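Local coordinates for metallo-beta-lactamase family protein (PDB 3R2U) that probably acts as an iron-dependent hydrolase or sulfur-metabolising enzyme, binding iron in a metallo-beta-lactamase domain joined to rhodanese-like sequence, at residues Q29-D32 with Q37-Y40; K33-A38 with L355-Y360; I89-I94 with M281-P286. One frame throughout, in Å; residues are numbered along the deposited sequence. Where two conformers were deposited one is given.

Interaction 1. Residues Q29-D32 with Q37-Y40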
loop_
_atom_site.group_PDB
_atom_site.type_symbol
_atom_site.label_atom_id
_atom_site.label_comp_id
_atom_site.label_asym_id
_atom_site.label_seq_id
_atom_site.Cartn_x
_atom_site.Cartn_y
_atom_site.Cartn_z
ATOM N N GLN A 29 -6.247 -18.517 -11.783
ATOM C CA GLN A 29 -6.156 -19.191 -10.513
ATOM C C GLN A 29 -5.808 -18.185 -9.409
ATOM O O GLN A 29 -5.040 -17.244 -9.636
ATOM C CB GLN A 29 -5.086 -20.281 -10.599
ATOM C CG GLN A 29 -4.924 -21.164 -9.360
ATOM C CD GLN A 29 -3.704 -20.802 -8.523
ATOM O OE1 GLN A 29 -3.347 -19.623 -8.369
ATOM N NE2 GLN A 29 -3.033 -21.825 -8.006
ATOM N N PHE A 30 -6.389 -18.384 -8.231
ATOM C CA PHE A 30 -6.123 -17.543 -7.045
ATOM C C PHE A 30 -5.653 -18.493 -5.970
ATOM O O PHE A 30 -6.352 -19.452 -5.647
ATOM C CB PHE A 30 -7.398 -16.817 -6.564
ATOM C CG PHE A 30 -7.987 -15.866 -7.581
ATOM C CD1 PHE A 30 -8.710 -16.351 -8.672
ATOM C CD2 PHE A 30 -7.837 -14.498 -7.438
ATOM C CE1 PHE A 30 -9.241 -15.475 -9.628
ATOM C CE2 PHE A 30 -8.397 -13.610 -8.376
ATOM C CZ PHE A 30 -9.090 -14.105 -9.470
ATOM N N TYR A 31 -4.483 -18.236 -5.401
ATOM C CA TYR A 31 -3.935 -19.124 -4.399
ATOM C C TYR A 31 -3.742 -18.394 -3.104
ATOM O O TYR A 31 -3.118 -17.341 -3.085
ATOM C CB TYR A 31 -2.579 -19.654 -4.838
ATOM C CG TYR A 31 -2.158 -20.876 -4.054
ATOM C CD1 TYR A 31 -2.810 -22.094 -4.275
ATOM C CD2 TYR A 31 -1.128 -20.835 -3.118
ATOM C CE1 TYR A 31 -2.466 -23.223 -3.604
ATOM C CE2 TYR A 31 -0.758 -22.001 -2.412
ATOM C CZ TYR A 31 -1.449 -23.191 -2.682
ATOM O OH TYR A 31 -1.171 -24.372 -2.050
ATOM N N ASP A 32 -4.289 -18.925 -2.025
ATOM C CA ASP A 32 -4.030 -18.323 -0.716
ATOM C C ASP A 32 -2.903 -19.118 -0.078
ATOM O O ASP A 32 -3.036 -20.311 0.178
ATOM C CB ASP A 32 -5.241 -18.325 0.183
ATOM C CG ASP A 32 -4.933 -17.684 1.531
ATOM O OD1 ASP A 32 -4.141 -18.261 2.320
ATOM O OD2 ASP A 32 -5.457 -16.594 1.785
ATOM N N GLN A 37 -4.726 -23.056 -0.581
ATOM C CA GLN A 37 -5.976 -23.272 -1.293
ATOM C C GLN A 37 -6.040 -22.553 -2.616
ATOM O O GLN A 37 -5.667 -21.383 -2.716
ATOM C CB GLN A 37 -7.111 -22.823 -0.363
ATOM C CG GLN A 37 -8.538 -23.151 -0.820
ATOM C CD GLN A 37 -9.182 -22.090 -1.676
ATOM O OE1 GLN A 37 -8.789 -20.921 -1.645
ATOM N NE2 GLN A 37 -10.195 -22.488 -2.442
ATOM N N ALA A 38 -6.552 -23.267 -3.624
ATOM C CA ALA A 38 -6.708 -22.737 -4.959
ATOM C C ALA A 38 -8.173 -22.586 -5.342
ATOM O O ALA A 38 -8.943 -23.530 -5.229
ATOM C CB ALA A 38 -6.002 -23.630 -5.983
ATOM N N SER A 39 -8.524 -21.381 -5.780
ATOM C CA SER A 39 -9.832 -21.052 -6.308
ATOM C C SER A 39 -9.579 -20.505 -7.715
ATOM O O SER A 39 -8.441 -20.155 -8.045
ATOM C CB SER A 39 -10.569 -20.056 -5.425
ATOM O OG SER A 39 -9.837 -18.881 -5.166
ATOM N N TYR A 40 -10.631 -20.401 -8.523
ATOM C CA TYR A 40 -10.497 -20.031 -9.923
ATOM C C TYR A 40 -11.618 -19.126 -10.382
ATOM O O TYR A 40 -12.750 -19.198 -9.880
ATOM C CB TYR A 40 -10.530 -21.315 -10.791
ATOM C CG TYR A 40 -9.446 -22.338 -10.432
ATOM C CD1 TYR A 40 -9.656 -23.289 -9.428
ATOM C CD2 TYR A 40 -8.214 -22.341 -11.082
ATOM C CE1 TYR A 40 -8.658 -24.224 -9.074
ATOM C CE2 TYR A 40 -7.215 -23.266 -10.739
ATOM C CZ TYR A 40 -7.451 -24.205 -9.737
ATOM O OH TYR A 40 -6.476 -25.095 -9.388
HETATM O O HOH W 1 -4.055 -24.212 -8.681
HETATM O O HOH W 2 -7.894 -19.066 -3.222
#
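Phe30 and Ser39 face each other across a beta hairpin as an antiparallel hydrogen-bonded pair: Phe30 N donates a hydrogen bond to Ser39 O at 2.7 Å, and Ser39 N donates one to Phe30 O at 2.9 Å. Asp32 and Gln37 form the next such pair, with a sound bond from Asp32 N to Gln37 O and a weak one from Gln37 N to Asp32 O near the turn. Packing is close at two places. Ser39 is small enough for its OG to sit 3.5 Å from Phe30 CB, and the hydroxyl also bonds Tyr62 OH, whose ring meets that of Phe30 edge-to-face. A water lies within bonding distance of Phe30 O (2.9 Å) and Gln37 OE1 (2.6 Å), while Gln37 NE2 bonds Asp54 O. On the other face Gln29, its CG opposite the backbone N (chi1 -176°), brings CG 3.4 Å from Tyr40 CE2. A bend at chi2 then turns NE2 to a water that also bonds Tyr40 OH, a hydroxyl further tied to Pro217 O. Tyr31, the one exposed residue, is the solvent side. Its ring offers an edge to Ala38, whose methyl CB lies between two neighbours, 3.9 Å from Tyr31 CD1 and 4.0 Å from Gln29 NE2; the Tyr31 OH reaches Ala221 O. Backbone bonds thus set the register, whereas side-chain polar groups are satisfied by water and by groups beyond the hairpin, among them Tyr62 of helix 60-69 and Pro217 O, which ties this outer hairpin of the metallo-beta-lactamase sheet to its surroundings.

Interaction 2. Residues K33-A38 with L355-Y360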
loop_
_atom_site.group_PDB
_atom_site.type_symbol
_atom_site.label_atom_id
_atom_site.label_comp_id
_atom_site.label_asym_id
_atom_site.label_seq_id
_atom_site.Cartn_x
_atom_site.Cartn_y
_atom_site.Cartn_z
ATOM N N LYS A 33 -1.787 -18.467 0.173
ATOM C CA LYS A 33 -0.632 -19.162 0.748
ATOM C C LYS A 33 -0.882 -19.728 2.164
ATOM O O LYS A 33 -0.346 -20.788 2.524
ATOM C CB LYS A 33 0.568 -18.230 0.763
ATOM C CG LYS A 33 0.405 -17.044 1.736
ATOM C CD LYS A 33 1.674 -16.214 1.837
ATOM C CE LYS A 33 1.549 -15.159 2.927
ATOM N NZ LYS A 33 2.803 -14.396 3.097
ATOM N N HIS A 34 -1.694 -19.051 2.973
ATOM C CA HIS A 34 -1.947 -19.530 4.350
ATOM C C HIS A 34 -2.852 -20.743 4.370
ATOM O O HIS A 34 -2.656 -21.687 5.157
ATOM C CB HIS A 34 -2.551 -18.435 5.199
ATOM C CG HIS A 34 -1.640 -17.278 5.408
ATOM N ND1 HIS A 34 -1.840 -16.056 4.807
ATOM C CD2 HIS A 34 -0.494 -17.169 6.125
ATOM C CE1 HIS A 34 -0.885 -15.229 5.184
ATOM N NE2 HIS A 34 -0.053 -15.882 5.977
ATOM N N LEU A 35 -3.831 -20.725 3.477
ATOM C CA LEU A 35 -4.780 -21.814 3.351
ATOM C C LEU A 35 -4.261 -22.956 2.474
ATOM O O LEU A 35 -4.795 -24.050 2.544
ATOM C CB LEU A 35 -6.084 -21.292 2.721
ATOM C CG LEU A 35 -6.797 -20.128 3.401
ATOM C CD1 LEU A 35 -8.027 -19.694 2.575
ATOM C CD2 LEU A 35 -7.185 -20.494 4.825
ATOM N N SER A 36 -3.242 -22.688 1.645
ATOM C CA SER A 36 -2.736 -23.651 0.640
ATOM C C SER A 36 -3.897 -24.046 -0.267
ATOM O O SER A 36 -4.017 -25.204 -0.706
ATOM C CB SER A 36 -2.147 -24.900 1.278
ATOM O OG SER A 36 -0.974 -24.616 2.007
ATOM N N GLN A 37 -4.726 -23.056 -0.581
ATOM C CA GLN A 37 -5.976 -23.272 -1.293
ATOM C C GLN A 37 -6.040 -22.553 -2.616
ATOM O O GLN A 37 -5.667 -21.383 -2.716
ATOM C CB GLN A 37 -7.111 -22.823 -0.363
ATOM C CG GLN A 37 -8.538 -23.151 -0.820
ATOM C CD GLN A 37 -9.182 -22.090 -1.676
ATOM O OE1 GLN A 37 -8.789 -20.921 -1.645
ATOM N NE2 GLN A 37 -10.195 -22.488 -2.442
ATOM N N ALA A 38 -6.552 -23.267 -3.624
ATOM C CA ALA A 38 -6.708 -22.737 -4.959
ATOM C C ALA A 38 -8.173 -22.586 -5.342
ATOM O O ALA A 38 -8.943 -23.530 -5.229
ATOM C CB ALA A 38 -6.002 -23.630 -5.983
ATOM N N LEU A 355 -7.558 -15.054 9.719
ATOM C CA LEU A 355 -8.454 -15.846 10.561
ATOM C C LEU A 355 -9.889 -15.851 10.040
ATOM O O LEU A 355 -10.599 -16.858 10.176
ATOM C CB LEU A 355 -8.384 -15.401 12.012
ATOM C CG LEU A 355 -7.050 -15.788 12.678
ATOM C CD1 LEU A 355 -6.936 -15.171 14.082
ATOM C CD2 LEU A 355 -6.882 -17.309 12.749
ATOM N N GLN A 356 -10.322 -14.738 9.448
ATOM C CA GLN A 356 -11.655 -14.705 8.865
ATOM C C GLN A 356 -11.725 -15.692 7.685
ATOM O O GLN A 356 -12.799 -16.192 7.346
ATOM C CB GLN A 356 -12.050 -13.313 8.406
ATOM C CG GLN A 356 -12.078 -12.271 9.518
ATOM C CD GLN A 356 -12.769 -11.002 9.077
ATOM O OE1 GLN A 356 -12.126 -10.053 8.668
ATOM N NE2 GLN A 356 -14.082 -11.010 9.103
ATOM N N LEU A 357 -10.589 -15.976 7.065
ATOM C CA LEU A 357 -10.580 -16.925 5.973
ATOM C C LEU A 357 -10.816 -18.365 6.465
ATOM O O LEU A 357 -11.146 -19.243 5.672
ATOM C CB LEU A 357 -9.327 -16.793 5.112
ATOM C CG LEU A 357 -9.161 -15.403 4.485
ATOM C CD1 LEU A 357 -8.022 -15.415 3.492
ATOM C CD2 LEU A 357 -10.455 -14.892 3.817
ATOM N N ILE A 358 -10.651 -18.607 7.760
ATOM C CA ILE A 358 -11.035 -19.907 8.336
ATOM C C ILE A 358 -12.278 -19.741 9.214
ATOM O O ILE A 358 -12.543 -20.525 10.122
ATOM C CB ILE A 358 -9.879 -20.664 9.059
ATOM C CG1 ILE A 358 -9.293 -19.861 10.212
ATOM C CG2 ILE A 358 -8.783 -21.013 8.075
ATOM C CD1 ILE A 358 -8.418 -20.725 11.132
ATOM N N GLY A 359 -13.068 -18.715 8.916
ATOM C CA GLY A 359 -14.350 -18.512 9.584
ATOM C C GLY A 359 -14.366 -18.052 11.020
ATOM O O GLY A 359 -15.334 -18.344 11.765
ATOM N N TYR A 360 -13.324 -17.337 11.431
ATOM C CA TYR A 360 -13.231 -16.815 12.802
ATOM C C TYR A 360 -13.269 -15.290 12.736
ATOM O O TYR A 360 -12.355 -14.669 12.182
ATOM C CB TYR A 360 -11.959 -17.309 13.510
ATOM C CG TYR A 360 -11.894 -16.834 14.934
ATOM C CD1 TYR A 360 -12.591 -17.508 15.958
ATOM C CD2 TYR A 360 -11.192 -15.689 15.266
ATOM C CE1 TYR A 360 -12.548 -17.052 17.261
ATOM C CE2 TYR A 360 -11.148 -15.228 16.562
ATOM C CZ TYR A 360 -11.838 -15.898 17.554
ATOM O OH TYR A 360 -11.786 -15.431 18.843
#
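Leu35 alone carries one side of this buried contact, dividing its two methyls between neighbouring residues: CD1 comes 4.1 Å from Leu357 CB, and CD2 lies 3.7 Å from Ile358 CG2. No hydrogen bond crosses between the segments, so shape and hydrophobicity do the work. The Leu35 side chain points toward 355-360, and its CG, set opposite the carbonyl carbon (chi1 -56°), carries the fork to Leu357, whose side chain it meets at about a right angle. A branched, flexible leucine suits this task, as its two tips can address two partners. Ile358 answers with its CG2 branch; it also packs on His269 and Met273 of helix 269-279.

Both segments are built round well-known turns. In 33-38 the chain ends its loop in a G1 beta bulge, where Ser36, at positive phi, and Gln37 both face Asp32. In 355-360 helix 345-356 is closed by a Schellman motif: Tyr360 N bonds Leu355 O, and Gly359 N bonds Gln356 O at 3.0 Å. Leu355 O also accepts from Ile358 N, the two donors arriving from opposite faces of its plane. Gly359 occupies the position of positive phi (72°), which its lack of a side chain makes easy. Helix 345-356 runs between strands 339-342 and 363-367, neighbours in the parallel four-stranded sheet, as a beta-alpha-beta crossover, and Leu357 additionally touches Asp32 of the hairpin and makes backbone bonds with Ala86.

Interaction 3. Residues I89-I94 with M281-P286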
loop_
_atom_site.group_PDB
_atom_site.type_symbol
_atom_site.label_atom_id
_atom_site.label_comp_id
_atom_site.label_asym_id
_atom_site.label_seq_id
_atom_site.Cartn_x
_atom_site.Cartn_y
_atom_site.Cartn_z
ATOM N N ILE A 89 -19.265 -19.271 -0.723
ATOM C CA ILE A 89 -20.338 -19.526 -1.699
ATOM C C ILE A 89 -21.674 -18.872 -1.335
ATOM O O ILE A 89 -22.364 -18.357 -2.219
ATOM C CB ILE A 89 -20.526 -21.044 -2.027
ATOM C CG1 ILE A 89 -21.274 -21.235 -3.356
ATOM C CG2 ILE A 89 -21.270 -21.772 -0.918
ATOM C CD1 ILE A 89 -20.418 -21.419 -4.524
ATOM N N ARG A 90 -22.049 -18.901 -0.059
ATOM C CA ARG A 90 -23.277 -18.258 0.366
ATOM C C ARG A 90 -23.145 -16.734 0.224
ATOM O O ARG A 90 -24.104 -16.054 -0.131
ATOM C CB ARG A 90 -23.633 -18.650 1.802
ATOM C CG ARG A 90 -24.057 -20.130 1.965
ATOM C CD ARG A 90 -24.359 -20.427 3.421
ATOM N NE ARG A 90 -24.651 -21.837 3.674
ATOM C CZ ARG A 90 -23.732 -22.797 3.779
ATOM N NH1 ARG A 90 -24.110 -24.041 4.026
ATOM N NH2 ARG A 90 -22.441 -22.527 3.626
ATOM N N ASP A 91 -21.955 -16.204 0.495
ATOM C CA ASP A 91 -21.699 -14.760 0.348
ATOM C C ASP A 91 -21.883 -14.360 -1.118
ATOM O O ASP A 91 -22.408 -13.275 -1.415
ATOM C CB ASP A 91 -20.279 -14.368 0.812
ATOM C CG ASP A 91 -20.125 -14.344 2.334
ATOM O OD1 ASP A 91 -20.434 -15.360 3.018
ATOM O OD2 ASP A 91 -19.648 -13.281 2.841
ATOM N N VAL A 92 -21.446 -15.230 -2.032
ATOM C CA VAL A 92 -21.598 -14.946 -3.463
ATOM C C VAL A 92 -23.083 -14.821 -3.849
ATOM O O VAL A 92 -23.480 -13.870 -4.509
ATOM C CB VAL A 92 -20.924 -16.013 -4.342
ATOM C CG1 VAL A 92 -21.338 -15.845 -5.813
ATOM C CG2 VAL A 92 -19.428 -15.934 -4.176
ATOM N N ALA A 93 -23.888 -15.782 -3.416
ATOM C CA ALA A 93 -25.310 -15.808 -3.701
ATOM C C ALA A 93 -26.012 -14.584 -3.106
ATOM O O ALA A 93 -26.838 -13.943 -3.760
ATOM C CB ALA A 93 -25.935 -17.110 -3.124
ATOM N N ILE A 94 -25.673 -14.257 -1.863
ATOM C CA ILE A 94 -26.314 -13.141 -1.167
ATOM C C ILE A 94 -25.805 -11.742 -1.588
ATOM O O ILE A 94 -26.602 -10.850 -1.860
ATOM C CB ILE A 94 -26.194 -13.303 0.363
ATOM C CG1 ILE A 94 -26.954 -14.570 0.810
ATOM C CG2 ILE A 94 -26.747 -12.050 1.083
ATOM C CD1 ILE A 94 -26.739 -14.931 2.276
ATOM N N MET A 281 -22.263 -19.465 7.935
ATOM C CA MET A 281 -21.969 -18.539 9.014
ATOM C C MET A 281 -22.323 -17.136 8.531
ATOM O O MET A 281 -22.740 -16.963 7.393
ATOM C CB MET A 281 -20.508 -18.612 9.428
ATOM C CG MET A 281 -19.506 -18.103 8.349
ATOM S SD MET A 281 -17.816 -18.101 8.967
ATOM C CE MET A 281 -17.977 -16.973 10.344
ATOM N N ASN A 282 -22.119 -16.140 9.384
ATOM C CA ASN A 282 -22.422 -14.757 9.040
ATOM C C ASN A 282 -21.662 -14.297 7.790
ATOM O O ASN A 282 -20.576 -14.806 7.486
ATOM C CB ASN A 282 -22.040 -13.832 10.204
ATOM C CG ASN A 282 -22.947 -13.994 11.406
ATOM O OD1 ASN A 282 -24.012 -14.568 11.313
ATOM N ND2 ASN A 282 -22.510 -13.481 12.545
ATOM N N LEU A 283 -22.239 -13.335 7.079
ATOM C CA LEU A 283 -21.576 -12.782 5.929
ATOM C C LEU A 283 -20.220 -12.243 6.346
ATOM O O LEU A 283 -20.037 -11.742 7.445
ATOM C CB LEU A 283 -22.392 -11.650 5.308
ATOM C CG LEU A 283 -23.690 -12.036 4.582
ATOM C CD1 LEU A 283 -24.531 -10.764 4.295
ATOM C CD2 LEU A 283 -23.382 -12.800 3.269
ATOM N N TYR A 284 -19.259 -12.356 5.453
ATOM C CA TYR A 284 -17.967 -11.768 5.696
ATOM C C TYR A 284 -18.034 -10.231 5.697
ATOM O O TYR A 284 -18.621 -9.618 4.792
ATOM C CB TYR A 284 -16.966 -12.184 4.599
ATOM C CG TYR A 284 -15.776 -11.300 4.587
ATOM C CD1 TYR A 284 -14.800 -11.404 5.575
ATOM C CD2 TYR A 284 -15.618 -10.332 3.608
ATOM C CE1 TYR A 284 -13.710 -10.566 5.587
ATOM C CE2 TYR A 284 -14.532 -9.496 3.610
ATOM C CZ TYR A 284 -13.589 -9.615 4.593
ATOM O OH TYR A 284 -12.531 -8.785 4.571
ATOM N N GLN A 285 -17.394 -9.642 6.703
ATOM C CA GLN A 285 -17.168 -8.206 6.790
ATOM C C GLN A 285 -15.871 -7.962 7.559
ATOM O O GLN A 285 -15.625 -8.605 8.594
ATOM C CB GLN A 285 -18.284 -7.451 7.536
ATOM C CG GLN A 285 -19.660 -7.471 6.923
ATOM C CD GLN A 285 -19.745 -6.794 5.575
ATOM O OE1 GLN A 285 -18.846 -6.073 5.168
ATOM N NE2 GLN A 285 -20.852 -7.025 4.874
ATOM N N PRO A 286 -15.040 -7.026 7.067
ATOM C CA PRO A 286 -13.890 -6.655 7.840
ATOM C C PRO A 286 -14.395 -5.994 9.123
ATOM O O PRO A 286 -15.559 -5.545 9.184
ATOM C CB PRO A 286 -13.183 -5.629 6.950
ATOM C CG PRO A 286 -14.303 -5.019 6.150
ATOM C CD PRO A 286 -15.239 -6.145 5.904
HETATM O O HOH W 3 -19.379 -16.070 5.341
HETATM O O HOH W 4 -22.751 -16.374 4.557
#
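Asp91 OD2 accepts the backbone N-H of Tyr284 at 2.8 Å, a fairly straight bond (163° at the hydrogen) that uses the syn lone pair of the carboxylate. The other oxygen, OD1, looks to two waters, one 2.6 Å away that can also bond Asn282 O and one 3.0 Å away that lies within bonding distance of Met281 O as well. A single aspartate on helix 89-96 thereby reaches three backbone groups of an irregular loop that has no regular bonds of its own: Tyr284 directly, and Asn282 and Met281 by way of water. The side chain is short enough to keep its carboxylate close to the helix, yet the loop comes near enough for its OD2 to lie 3.4 Å from Tyr284 CB.

Beside the polar group is an apolar one. Leu283 slides antiparallel past Asp91, and its CD2 packs between Asp91 CG, 3.7 Å away, and Ile94 CB, 4.1 Å away; both tips of Leu283 also meet Ile94 CG2. Beyond, Tyr284 packs on His353 and Gln356 of helix 345-356, while Gln285 OE1 takes a bond from Thr288 N of the second subunit. Lys95 NZ bonds Tyr284 O and makes a long, weak ion pair with Asp91 OD2. This grouping of N-H, waters and a distant ammonium would probably favour the ionised carboxylate, making it a charged acceptor for a loop near the subunit interface.

Overall arrangement
Interaction 1 and interaction 2 join directly: strand 37-44 serves both, they share Gln37 and Ala38, their centres are 11 Å apart, and Asp32 OD2 packs 3.3 Å from Leu357 CD1. Interaction 3 lies about 15 Å, centre to centre, from interaction 2, and the two are joined by a probable hydrogen bond from Gln356 NE2 to Gln285 O, 2.9 Å long. Interaction 1 and interaction 3 do not touch; their nearest atoms are about 9 Å apart. The iron, held by His80, His143 and Asp169, is about 9 Å from the Gln37 side chain and about 11 Å from that of Leu35, placing the hairpin end near the metal.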